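Local atomic coordinates of spore germination protein GerM (Bacillus subtilis subsp. subtilis str. 168, PDB entry 6GZB), a protein that is of unknown molecular function but affects both sporulation and germination of spores. Residues Q68-P73 and I95-F100; Q81-L86 and Q141-T146. All blocks are in the same frame, centred on the assembly; numbering follows the deposited sequence.

Contact 1: residues Q68-P73 and I95-F100; sequences QTLPLP and ILPNGF
Gln68 lays its side-chain amide flat on the ring of Phe100, and this stack is the tightest part of the contact. The two planes are only 10° apart, with CD of Gln68 3.5 Å from CZ of Phe100. The methylene before the amide makes a CH-pi contact, Gln68 CG standing 3.8 Å from the centroid of the Phe100 ring, nearly over its centre. A bend at chi2 (-76°) turns the amide along the ring. Its oxygen then passes beside Pro97, OE1 of Gln68 lying 3.5 Å from CG of Pro97. Phe100 ends a type II turn that begins at Pro97, with a weak bond from Phe100 N to Pro97 O and Gly99 supplying the positive phi; its ring also meets that of Tyr214, the planes at about 60°. Replacing Phe100 by an alanine is likely to strip the Gln68 amide of the face it lies on, leaving its rotation less restrained, and to open a gap beside it.

Packing continues at Leu70, which meets Pro97 tip to tip, CD1 of Leu70 being 3.9 Å from CD of Pro97. Toward Ile95 the spacing lengthens and the contact becomes partly exposed. Here one methyl does most of the reaching: CD1 of Ile95 comes to 3.6 Å from the carbonyl O of Pro71 and to 4.0 Å from CD1 of Leu72, and also meets CB of Leu70, while the ring of Pro71 stays farther off. Asn98, at the exposed tip of the turn, hydrogen-bonds through ND2 to OE1 of Glu210.

The arrangement is that of a loop folded against one face of strand 65-73. Strands 65-73 and 100-101 flank strand 51-60 in a three-stranded antiparallel sheet, and the stack of Gln68 on Phe100 bridges the flanking pair in the first GerMN domain.

Contact 2: residues Q81-L86 and Q141-T146; sequences QALEYL and QSVTWT
Leu86 turns CG anti to its carbonyl carbon (chi1 -61°) and then runs on extended, which carries its two methyls tip to tip toward Thr146. CD1 of Leu86 rests 3.5 Å from OG of Ser142 and 3.8 Å from OG1 of Thr146, so that this methyl packs against both hydroxyl oxygens. In Thr146, chi1 of -60° divides the work: CG2 is sent across to Ala82, 3.7 Å from its CB, while OG1 is kept beside its own helix. There OG1 of Thr146 donates to O of Ser142 at 2.7 Å, from above the carbonyl plane, and the backbone N of Thr146 reaches the same oxygen from the opposite face. Next to this cluster, Leu83 crosses Val143 at about a right angle, its CD2 lying 4.2 Å from CG1 of Val143, and both side chains go on to touch Phe124 of strand 119-124.

Both buried hydroxyls have partners other than segment 81-86: Ser142 OG donates to O of Tyr57, and Thr146 OG1, besides donating to Ser142 O, accepts from N of Tyr57. Helix 136-147 is therefore fastened by polar bonds to strand 51-60, whereas segment 81-86 adheres to it through methyl groups alone.

From the N terminus, strand 51-60 is followed by strand 65-73, which enters contact 1, and then by helix 78-84, which enters contact 2. Contact 1 closes a loop of 21 intervening residues when the chain returns at 95-100. Contact 2 spans 54 residues, including strands 100-101, 110-114 and 119-124, before helix 136-147 completes it. Their segments alternate, so the two loops cross rather than nest. Tyr85 joins them physically, packing on Leu72 and Ile95, and Gln81 NE2 probably hydrogen-bonds to Pro73 O. Together they tie the three-stranded sheet and its incoming loop to the helix pair of the same GerMN domain.

Contact 1: residues Q68-P73 and I95-F100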
# COMPACT_ATOMS: atom_id res chain seq x y z
N GLN A 68 -3.31 -8.21 -0.39
CA GLN A 68 -4.47 -9.05 -0.16
C GLN A 68 -4.37 -9.68 1.22
O GLN A 68 -3.39 -10.37 1.52
CB GLN A 68 -4.57 -10.14 -1.22
CG GLN A 68 -4.93 -9.61 -2.60
CD GLN A 68 -6.40 -9.25 -2.70
OE1 GLN A 68 -7.25 -10.13 -2.85
NE2 GLN A 68 -6.70 -7.96 -2.57
N THR A 69 -5.35 -9.40 2.07
CA THR A 69 -5.32 -9.87 3.45
C THR A 69 -5.97 -11.24 3.55
O THR A 69 -7.13 -11.41 3.18
CB THR A 69 -5.99 -8.87 4.40
OG1 THR A 69 -5.13 -7.73 4.56
CG2 THR A 69 -6.21 -9.50 5.77
N LEU A 70 -5.17 -12.22 3.95
CA LEU A 70 -5.52 -13.63 3.78
C LEU A 70 -5.20 -14.42 5.04
O LEU A 70 -4.32 -14.03 5.80
CB LEU A 70 -4.77 -14.22 2.58
CG LEU A 70 -5.22 -13.68 1.23
CD1 LEU A 70 -4.24 -14.07 0.14
CD2 LEU A 70 -6.63 -14.15 0.92
N PRO A 71 -5.93 -15.53 5.27
CA PRO A 71 -5.77 -16.32 6.49
C PRO A 71 -4.52 -17.19 6.47
O PRO A 71 -4.39 -18.05 5.62
CB PRO A 71 -7.03 -17.19 6.51
CG PRO A 71 -7.39 -17.36 5.07
CD PRO A 71 -6.94 -16.10 4.37
N LEU A 72 -3.60 -16.93 7.39
CA LEU A 72 -2.37 -17.72 7.48
C LEU A 72 -2.35 -18.49 8.80
O LEU A 72 -2.70 -17.93 9.84
CB LEU A 72 -1.15 -16.81 7.41
CG LEU A 72 -0.48 -16.64 6.04
CD1 LEU A 72 -1.49 -16.30 4.97
CD2 LEU A 72 0.61 -15.59 6.11
N PRO A 73 -1.89 -19.74 8.78
CA PRO A 73 -1.79 -20.55 10.01
C PRO A 73 -0.96 -19.86 11.10
O PRO A 73 0.05 -19.23 10.80
CB PRO A 73 -1.08 -21.82 9.55
CG PRO A 73 -1.19 -21.84 8.06
CD PRO A 73 -1.28 -20.41 7.63
N ILE A 95 -5.06 -20.45 -1.28
CA ILE A 95 -5.84 -19.30 -0.84
C ILE A 95 -5.68 -18.11 -1.77
O ILE A 95 -6.07 -16.99 -1.42
CB ILE A 95 -5.48 -18.89 0.60
CG1 ILE A 95 -3.97 -18.70 0.74
CG2 ILE A 95 -5.96 -19.95 1.58
CD1 ILE A 95 -3.54 -18.14 2.08
N LEU A 96 -5.14 -18.35 -2.95
CA LEU A 96 -4.86 -17.29 -3.92
C LEU A 96 -6.16 -16.77 -4.52
O LEU A 96 -6.88 -17.52 -5.16
CB LEU A 96 -3.96 -17.82 -5.03
CG LEU A 96 -3.26 -16.82 -5.96
CD1 LEU A 96 -2.35 -15.91 -5.16
CD2 LEU A 96 -2.46 -17.57 -7.01
N PRO A 97 -6.47 -15.49 -4.32
CA PRO A 97 -7.66 -14.94 -4.95
C PRO A 97 -7.55 -14.88 -6.47
O PRO A 97 -6.46 -14.67 -7.02
CB PRO A 97 -7.77 -13.53 -4.36
CG PRO A 97 -7.05 -13.62 -3.06
CD PRO A 97 -5.93 -14.59 -3.29
N ASN A 98 -8.70 -14.95 -7.13
CA ASN A 98 -8.77 -14.76 -8.57
C ASN A 98 -8.28 -13.36 -8.93
O ASN A 98 -8.64 -12.37 -8.29
CB ASN A 98 -10.21 -14.95 -9.06
CG ASN A 98 -10.71 -16.38 -8.92
OD1 ASN A 98 -9.93 -17.33 -8.92
ND2 ASN A 98 -12.02 -16.54 -8.83
N GLY A 99 -7.51 -13.27 -10.02
CA GLY A 99 -7.02 -12.00 -10.52
C GLY A 99 -5.71 -11.57 -9.88
O GLY A 99 -5.27 -10.43 -10.03
N PHE A 100 -5.09 -12.48 -9.13
CA PHE A 100 -3.81 -12.22 -8.49
C PHE A 100 -2.86 -13.39 -8.71
O PHE A 100 -3.31 -14.52 -8.85
CB PHE A 100 -3.99 -12.01 -6.98
CG PHE A 100 -4.72 -10.76 -6.63
CD1 PHE A 100 -6.11 -10.75 -6.59
CD2 PHE A 100 -4.03 -9.59 -6.39
CE1 PHE A 100 -6.79 -9.59 -6.28
CE2 PHE A 100 -4.71 -8.42 -6.11
CZ PHE A 100 -6.09 -8.42 -6.05

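Contact 2: residues Q81-L86 and Q141-T146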
# COMPACT_ATOMS: atom_id res chain seq x y z
N GLN A 81 6.94 -16.56 7.66
CA GLN A 81 5.77 -17.24 7.12
C GLN A 81 5.12 -16.39 6.03
O GLN A 81 4.73 -16.90 4.98
CB GLN A 81 4.77 -17.53 8.22
CG GLN A 81 3.55 -18.31 7.74
CD GLN A 81 2.43 -18.27 8.74
OE1 GLN A 81 2.15 -17.23 9.35
NE2 GLN A 81 1.79 -19.41 8.96
N ALA A 82 5.01 -15.09 6.29
CA ALA A 82 4.40 -14.18 5.33
C ALA A 82 5.13 -14.22 3.99
O ALA A 82 4.50 -14.30 2.94
CB ALA A 82 4.39 -12.77 5.89
N LEU A 83 6.46 -14.23 4.03
CA LEU A 83 7.25 -14.33 2.80
C LEU A 83 7.07 -15.69 2.12
O LEU A 83 7.05 -15.78 0.90
CB LEU A 83 8.73 -14.11 3.10
CG LEU A 83 9.10 -12.70 3.59
CD1 LEU A 83 10.61 -12.56 3.62
CD2 LEU A 83 8.49 -11.63 2.69
N GLU A 84 6.95 -16.75 2.91
CA GLU A 84 6.74 -18.09 2.36
C GLU A 84 5.43 -18.15 1.60
O GLU A 84 5.28 -18.92 0.65
CB GLU A 84 6.73 -19.14 3.48
CG GLU A 84 8.12 -19.68 3.82
CD GLU A 84 8.21 -20.30 5.21
OE1 GLU A 84 9.33 -20.68 5.61
OE2 GLU A 84 7.19 -20.40 5.91
N TYR A 85 4.48 -17.31 2.00
CA TYR A 85 3.18 -17.27 1.33
C TYR A 85 3.17 -16.31 0.15
O TYR A 85 2.11 -16.03 -0.43
CB TYR A 85 2.09 -16.91 2.33
CG TYR A 85 1.50 -18.12 3.01
CD1 TYR A 85 2.18 -18.76 4.04
CD2 TYR A 85 0.28 -18.65 2.61
CE1 TYR A 85 1.65 -19.87 4.67
CE2 TYR A 85 -0.27 -19.74 3.25
CZ TYR A 85 0.43 -20.36 4.26
OH TYR A 85 -0.08 -21.47 4.89
N LEU A 86 4.35 -15.82 -0.24
CA LEU A 86 4.51 -15.11 -1.50
C LEU A 86 5.06 -16.03 -2.58
O LEU A 86 5.24 -15.60 -3.72
CB LEU A 86 5.47 -13.93 -1.32
CG LEU A 86 5.05 -12.86 -0.32
CD1 LEU A 86 6.12 -11.79 -0.22
CD2 LEU A 86 3.71 -12.25 -0.72
N GLN A 141 9.36 -4.56 -3.91
CA GLN A 141 8.28 -3.85 -3.23
C GLN A 141 7.38 -4.80 -2.45
O GLN A 141 6.99 -4.49 -1.32
CB GLN A 141 7.45 -3.06 -4.24
CG GLN A 141 8.19 -1.87 -4.83
CD GLN A 141 7.56 -1.33 -6.09
OE1 GLN A 141 6.51 -1.81 -6.53
NE2 GLN A 141 8.19 -0.31 -6.67
N SER A 142 7.09 -5.96 -3.03
CA SER A 142 6.28 -6.98 -2.37
C SER A 142 6.90 -7.43 -1.05
O SER A 142 6.25 -7.44 -0.00
CB SER A 142 6.09 -8.19 -3.28
OG SER A 142 5.44 -9.25 -2.60
N VAL A 143 8.16 -7.82 -1.10
CA VAL A 143 8.88 -8.26 0.08
C VAL A 143 8.93 -7.14 1.12
O VAL A 143 8.65 -7.35 2.29
CB VAL A 143 10.31 -8.71 -0.28
CG1 VAL A 143 11.13 -8.92 0.97
CG2 VAL A 143 10.26 -9.98 -1.11
N THR A 144 9.22 -5.93 0.66
CA THR A 144 9.36 -4.79 1.56
C THR A 144 8.04 -4.49 2.27
O THR A 144 8.02 -4.29 3.48
CB THR A 144 9.84 -3.54 0.81
OG1 THR A 144 11.13 -3.79 0.23
CG2 THR A 144 9.97 -2.37 1.78
N TRP A 145 6.95 -4.46 1.51
CA TRP A 145 5.68 -4.06 2.08
C TRP A 145 5.09 -5.19 2.92
O TRP A 145 4.44 -4.94 3.94
CB TRP A 145 4.70 -3.62 1.00
CG TRP A 145 4.94 -2.22 0.53
CD1 TRP A 145 6.05 -1.76 -0.11
CD2 TRP A 145 4.08 -1.10 0.69
NE1 TRP A 145 5.95 -0.41 -0.32
CE2 TRP A 145 4.74 0.02 0.14
CE3 TRP A 145 2.80 -0.92 1.24
CZ2 TRP A 145 4.18 1.30 0.14
CZ3 TRP A 145 2.25 0.36 1.24
CH2 TRP A 145 2.94 1.45 0.70
N THR A 146 5.37 -6.43 2.53
CA THR A 146 4.91 -7.57 3.32
C THR A 146 5.61 -7.63 4.69
O THR A 146 4.95 -7.81 5.72
CB THR A 146 5.09 -8.90 2.56
OG1 THR A 146 4.33 -8.87 1.35
CG2 THR A 146 4.61 -10.06 3.42